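Long-range contact in glutathione S-transferase (Pseudomonas fluorescens, PDB 3M3M), which binds glutathione and probably transfers it to electrophilic substrates, as glutathione transferases do: residues A[157-170]-A[187-200]. Numbering follows the deposited sequence.
Sequences YSIADIALYAYTHV and WMQRVQSHPRHVPM
Helix segments 159-168 and 187-192 cross at -111° with their axes 11.0 Å apart, and Tyr165 and Trp187 each fit as a knob into a hole of the other helix. The Tyr165 ring lies between Val191 CG1 on one face, a CH-pi contact 3.8 Å from the ring centroid, and His169 CB on the opposite face. With CG anti to the backbone N (chi1 180°), the ring reaches across to Gln192, whose NE2 donates to Tyr165 OH at 2.7 Å within the amide plane; a water links the same hydroxyl to His197 NE2. Replacing this tyrosine with alanine is likely to open a gap between Val191 and His169 and leave the Gln192 amide without its phenolic acceptor. Trp187 enters edge-on, CH2 lying 3.5 Å from Tyr165 N, while its NE1 donates to Asp161 OD1 (2.9 Å) from above the carboxylate plane. That oxygen also accepts from Leu152 N. The other one, Asp161 OD2, takes Ser158 N through its anti lone pair, completing with the Ser158 OG to Ala160 N bond the capping box that starts this helix of the all-helical C-terminal GST domain. Tyr167, on the same helix but directed away from 187-200, touches glutathione. A second water joins Tyr157 OH, Val191 O and His197 ND1. After helix 187-192 the chain passes through a type I turn, His194 to His197, and runs on beside 159-168 to Met200, whose CB approaches the His169 ring edge at NE2 (4.1 Å).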
# COMPACT_ATOMS: atom_id res chain seq x y z
N TYR A 157 -3.66 15.46 -0.52
CA TYR A 157 -3.41 14.04 -0.83
C TYR A 157 -1.94 13.83 -0.92
O TYR A 157 -1.20 14.61 -1.60
CB TYR A 157 -4.12 13.79 -2.20
CG TYR A 157 -4.07 12.40 -2.74
CD1 TYR A 157 -4.08 11.26 -1.89
CD2 TYR A 157 -4.18 12.20 -4.12
CE1 TYR A 157 -4.07 9.96 -2.47
CE2 TYR A 157 -4.18 10.92 -4.71
CZ TYR A 157 -4.16 9.82 -3.85
OH TYR A 157 -4.16 8.58 -4.40
N SER A 158 -1.44 12.76 -0.22
CA SER A 158 0.03 12.53 -0.17
C SER A 158 0.29 11.02 -0.23
O SER A 158 -0.66 10.19 -0.22
CB SER A 158 0.58 13.03 1.19
OG SER A 158 0.14 12.20 2.26
N ILE A 159 1.58 10.66 -0.18
CA ILE A 159 1.91 9.24 -0.21
C ILE A 159 1.53 8.55 1.09
O ILE A 159 1.57 7.35 1.14
CB ILE A 159 3.46 9.02 -0.48
CG1 ILE A 159 4.36 9.79 0.53
CG2 ILE A 159 3.74 9.55 -1.94
CD1 ILE A 159 5.91 9.54 0.20
N ALA A 160 1.18 9.31 2.14
CA ALA A 160 0.58 8.58 3.32
C ALA A 160 -0.79 8.02 2.94
O ALA A 160 -1.11 6.90 3.33
CB ALA A 160 0.37 9.54 4.52
N ASP A 161 -1.60 8.79 2.24
CA ASP A 161 -2.93 8.25 1.81
C ASP A 161 -2.73 7.09 0.85
O ASP A 161 -3.45 6.13 0.94
CB ASP A 161 -3.69 9.40 1.08
CG ASP A 161 -3.87 10.63 2.00
OD1 ASP A 161 -4.58 10.57 3.02
OD2 ASP A 161 -3.26 11.66 1.70
N ILE A 162 -1.83 7.25 -0.12
CA ILE A 162 -1.57 6.18 -1.11
C ILE A 162 -1.15 4.89 -0.31
O ILE A 162 -1.70 3.76 -0.55
CB ILE A 162 -0.52 6.55 -2.07
CG1 ILE A 162 -1.04 7.72 -3.00
CG2 ILE A 162 -0.11 5.30 -2.92
CD1 ILE A 162 0.07 8.39 -3.78
N ALA A 163 -0.23 5.04 0.62
CA ALA A 163 0.24 3.86 1.41
C ALA A 163 -0.94 3.15 2.11
O ALA A 163 -1.02 1.89 2.18
CB ALA A 163 1.32 4.35 2.41
N LEU A 164 -1.83 3.93 2.76
CA LEU A 164 -2.95 3.34 3.51
C LEU A 164 -4.15 2.95 2.62
O LEU A 164 -4.93 2.03 3.01
CB LEU A 164 -3.38 4.25 4.68
CG LEU A 164 -2.32 4.09 5.83
CD1 LEU A 164 -2.21 5.22 6.69
CD2 LEU A 164 -2.61 2.85 6.63
N TYR A 165 -4.32 3.58 1.44
CA TYR A 165 -5.45 3.24 0.60
C TYR A 165 -5.27 1.86 0.02
O TYR A 165 -6.27 1.15 -0.17
CB TYR A 165 -5.52 4.25 -0.55
CG TYR A 165 -6.67 3.99 -1.51
CD1 TYR A 165 -8.01 4.43 -1.17
CD2 TYR A 165 -6.44 3.31 -2.69
CE1 TYR A 165 -9.06 4.16 -2.04
CE2 TYR A 165 -7.54 3.00 -3.56
CZ TYR A 165 -8.79 3.41 -3.19
OH TYR A 165 -9.86 3.11 -4.07
N ALA A 166 -4.00 1.48 -0.25
CA ALA A 166 -3.77 0.27 -1.04
C ALA A 166 -4.45 -0.96 -0.42
O ALA A 166 -5.14 -1.68 -1.15
CB ALA A 166 -2.22 0.01 -1.25
N TYR A 167 -4.25 -1.24 0.88
CA TYR A 167 -4.97 -2.33 1.43
C TYR A 167 -6.31 -1.89 2.05
O TYR A 167 -7.20 -2.74 2.16
CB TYR A 167 -4.13 -3.00 2.57
CG TYR A 167 -3.08 -3.92 1.92
CD1 TYR A 167 -3.47 -5.17 1.39
CD2 TYR A 167 -1.74 -3.56 1.97
CE1 TYR A 167 -2.47 -6.04 0.81
CE2 TYR A 167 -0.74 -4.43 1.46
CZ TYR A 167 -1.11 -5.66 0.90
OH TYR A 167 -0.09 -6.48 0.31
N THR A 168 -6.39 -0.66 2.52
CA THR A 168 -7.71 -0.36 3.17
C THR A 168 -8.87 -0.51 2.14
O THR A 168 -9.93 -0.99 2.51
CB THR A 168 -7.73 1.03 3.78
OG1 THR A 168 -6.66 1.16 4.75
CG2 THR A 168 -9.08 1.29 4.54
N HIS A 169 -8.66 -0.08 0.92
CA HIS A 169 -9.74 -0.15 -0.07
C HIS A 169 -10.23 -1.59 -0.36
O HIS A 169 -11.36 -1.71 -0.89
CB HIS A 169 -9.37 0.63 -1.36
CG HIS A 169 -8.79 -0.21 -2.45
ND1 HIS A 169 -7.52 -0.74 -2.39
CD2 HIS A 169 -9.30 -0.58 -3.65
CE1 HIS A 169 -7.26 -1.40 -3.51
NE2 HIS A 169 -8.34 -1.35 -4.28
N VAL A 170 -9.41 -2.64 -0.04
CA VAL A 170 -9.80 -4.04 -0.21
C VAL A 170 -9.93 -4.74 1.18
O VAL A 170 -9.91 -5.97 1.30
CB VAL A 170 -8.85 -4.82 -1.17
CG1 VAL A 170 -9.13 -4.33 -2.63
CG2 VAL A 170 -7.38 -4.60 -0.82
N TRP A 187 -13.07 9.29 2.67
CA TRP A 187 -11.68 9.46 2.21
C TRP A 187 -11.35 8.58 0.99
O TRP A 187 -10.66 9.04 0.02
CB TRP A 187 -10.77 9.16 3.40
CG TRP A 187 -9.31 8.95 3.11
CD1 TRP A 187 -8.32 9.86 2.96
CD2 TRP A 187 -8.69 7.65 3.06
NE1 TRP A 187 -7.08 9.19 2.74
CE2 TRP A 187 -7.29 7.84 2.86
CE3 TRP A 187 -9.23 6.36 3.19
CZ2 TRP A 187 -6.35 6.74 2.76
CZ3 TRP A 187 -8.30 5.23 3.09
CH2 TRP A 187 -6.88 5.46 2.89
N MSE A 188 -11.81 7.31 1.00
CA MSE A 188 -11.56 6.42 -0.14
C MSE A 188 -12.20 7.13 -1.37
O MSE A 188 -11.66 7.09 -2.46
CB MSE A 188 -12.26 5.10 0.03
CG MSE A 188 -11.42 4.26 0.95
SE MSE A 188 -12.25 2.59 1.56
CE MSE A 188 -13.02 1.79 -0.14
N GLN A 189 -13.45 7.59 -1.21
CA GLN A 189 -14.04 8.42 -2.31
C GLN A 189 -13.23 9.59 -2.85
O GLN A 189 -13.12 9.74 -4.08
CB GLN A 189 -15.46 8.87 -1.89
CG GLN A 189 -16.43 7.99 -2.48
CD GLN A 189 -16.60 8.50 -3.86
OE1 GLN A 189 -16.42 9.72 -4.08
NE2 GLN A 189 -16.87 7.62 -4.82
N ARG A 190 -12.58 10.38 -1.98
CA ARG A 190 -11.71 11.45 -2.36
C ARG A 190 -10.47 10.96 -3.11
O ARG A 190 -10.08 11.53 -4.09
CB ARG A 190 -11.23 12.29 -1.14
CG ARG A 190 -12.39 12.98 -0.51
CD ARG A 190 -11.94 14.20 0.29
NE ARG A 190 -11.72 13.61 1.53
CZ ARG A 190 -12.60 13.33 2.48
NH1 ARG A 190 -13.89 13.70 2.53
NH2 ARG A 190 -12.12 12.67 3.47
N VAL A 191 -9.84 9.90 -2.61
CA VAL A 191 -8.69 9.33 -3.28
C VAL A 191 -9.07 8.92 -4.68
O VAL A 191 -8.41 9.29 -5.65
CB VAL A 191 -8.15 8.11 -2.45
CG1 VAL A 191 -7.08 7.31 -3.30
CG2 VAL A 191 -7.55 8.72 -1.09
N GLN A 192 -10.13 8.17 -4.77
CA GLN A 192 -10.62 7.61 -6.04
C GLN A 192 -11.10 8.68 -7.03
O GLN A 192 -11.18 8.39 -8.23
CB GLN A 192 -11.85 6.74 -5.73
CG GLN A 192 -11.51 5.42 -5.29
CD GLN A 192 -12.68 4.81 -4.57
OE1 GLN A 192 -13.83 5.26 -4.81
NE2 GLN A 192 -12.43 3.78 -3.67
N SER A 193 -11.34 9.89 -6.55
CA SER A 193 -11.77 10.97 -7.39
C SER A 193 -10.63 11.71 -8.06
O SER A 193 -10.86 12.61 -8.91
CB SER A 193 -12.65 11.96 -6.59
OG SER A 193 -11.85 12.85 -5.81
N HIS A 194 -9.39 11.40 -7.73
CA HIS A 194 -8.33 12.12 -8.33
C HIS A 194 -8.39 11.80 -9.85
O HIS A 194 -8.67 10.64 -10.24
CB HIS A 194 -6.96 11.62 -7.81
CG HIS A 194 -5.84 12.46 -8.32
ND1 HIS A 194 -5.37 12.38 -9.63
CD2 HIS A 194 -5.09 13.40 -7.69
CE1 HIS A 194 -4.38 13.24 -9.79
NE2 HIS A 194 -4.18 13.86 -8.61
N PRO A 195 -8.22 12.83 -10.71
CA PRO A 195 -8.46 12.57 -12.12
C PRO A 195 -7.51 11.53 -12.75
O PRO A 195 -7.87 10.93 -13.79
CB PRO A 195 -8.33 13.96 -12.74
CG PRO A 195 -7.44 14.76 -11.75
CD PRO A 195 -7.92 14.25 -10.39
N ARG A 196 -6.36 11.26 -12.11
CA ARG A 196 -5.39 10.30 -12.66
C ARG A 196 -5.41 9.01 -11.86
O ARG A 196 -4.54 8.13 -12.14
CB ARG A 196 -3.98 10.89 -12.68
CG ARG A 196 -3.85 12.13 -13.58
CD ARG A 196 -2.38 12.47 -13.78
NE ARG A 196 -1.65 11.32 -14.40
CZ ARG A 196 -1.53 11.11 -15.71
NH1 ARG A 196 -2.01 12.06 -16.57
NH2 ARG A 196 -0.92 10.04 -16.16
N HIS A 197 -6.43 8.86 -11.01
CA HIS A 197 -6.52 7.62 -10.15
C HIS A 197 -6.57 6.39 -11.11
O HIS A 197 -7.23 6.46 -12.22
CB HIS A 197 -7.74 7.63 -9.28
CG HIS A 197 -7.82 6.39 -8.40
ND1 HIS A 197 -6.95 6.20 -7.35
CD2 HIS A 197 -8.65 5.31 -8.42
CE1 HIS A 197 -7.24 5.06 -6.73
NE2 HIS A 197 -8.25 4.48 -7.38
N VAL A 198 -5.93 5.28 -10.71
CA VAL A 198 -6.15 3.95 -11.42
C VAL A 198 -6.47 2.93 -10.37
O VAL A 198 -5.94 3.04 -9.20
CB VAL A 198 -4.86 3.52 -12.23
CG1 VAL A 198 -4.52 4.53 -13.39
CG2 VAL A 198 -3.55 3.35 -11.31
N PRO A 199 -7.33 1.95 -10.70
CA PRO A 199 -7.68 0.87 -9.82
C PRO A 199 -6.58 -0.17 -9.75
O PRO A 199 -5.62 -0.16 -10.53
CB PRO A 199 -8.94 0.23 -10.46
CG PRO A 199 -8.68 0.43 -11.96
CD PRO A 199 -7.92 1.80 -12.03
N MSE A 200 -6.70 -1.05 -8.74
CA MSE A 200 -5.71 -2.09 -8.54
C MSE A 200 -5.64 -3.00 -9.74
O MSE A 200 -4.55 -3.25 -10.30
CB MSE A 200 -6.14 -2.95 -7.34
CG MSE A 200 -5.18 -4.05 -7.16
SE MSE A 200 -5.81 -5.05 -5.44
CE MSE A 200 -4.36 -4.44 -4.21
O HOH W 1 -5.79 8.57 -6.48
O HOH W 2 -9.62 2.11 -6.58
O HOH W 3 -8.89 -0.52 -7.00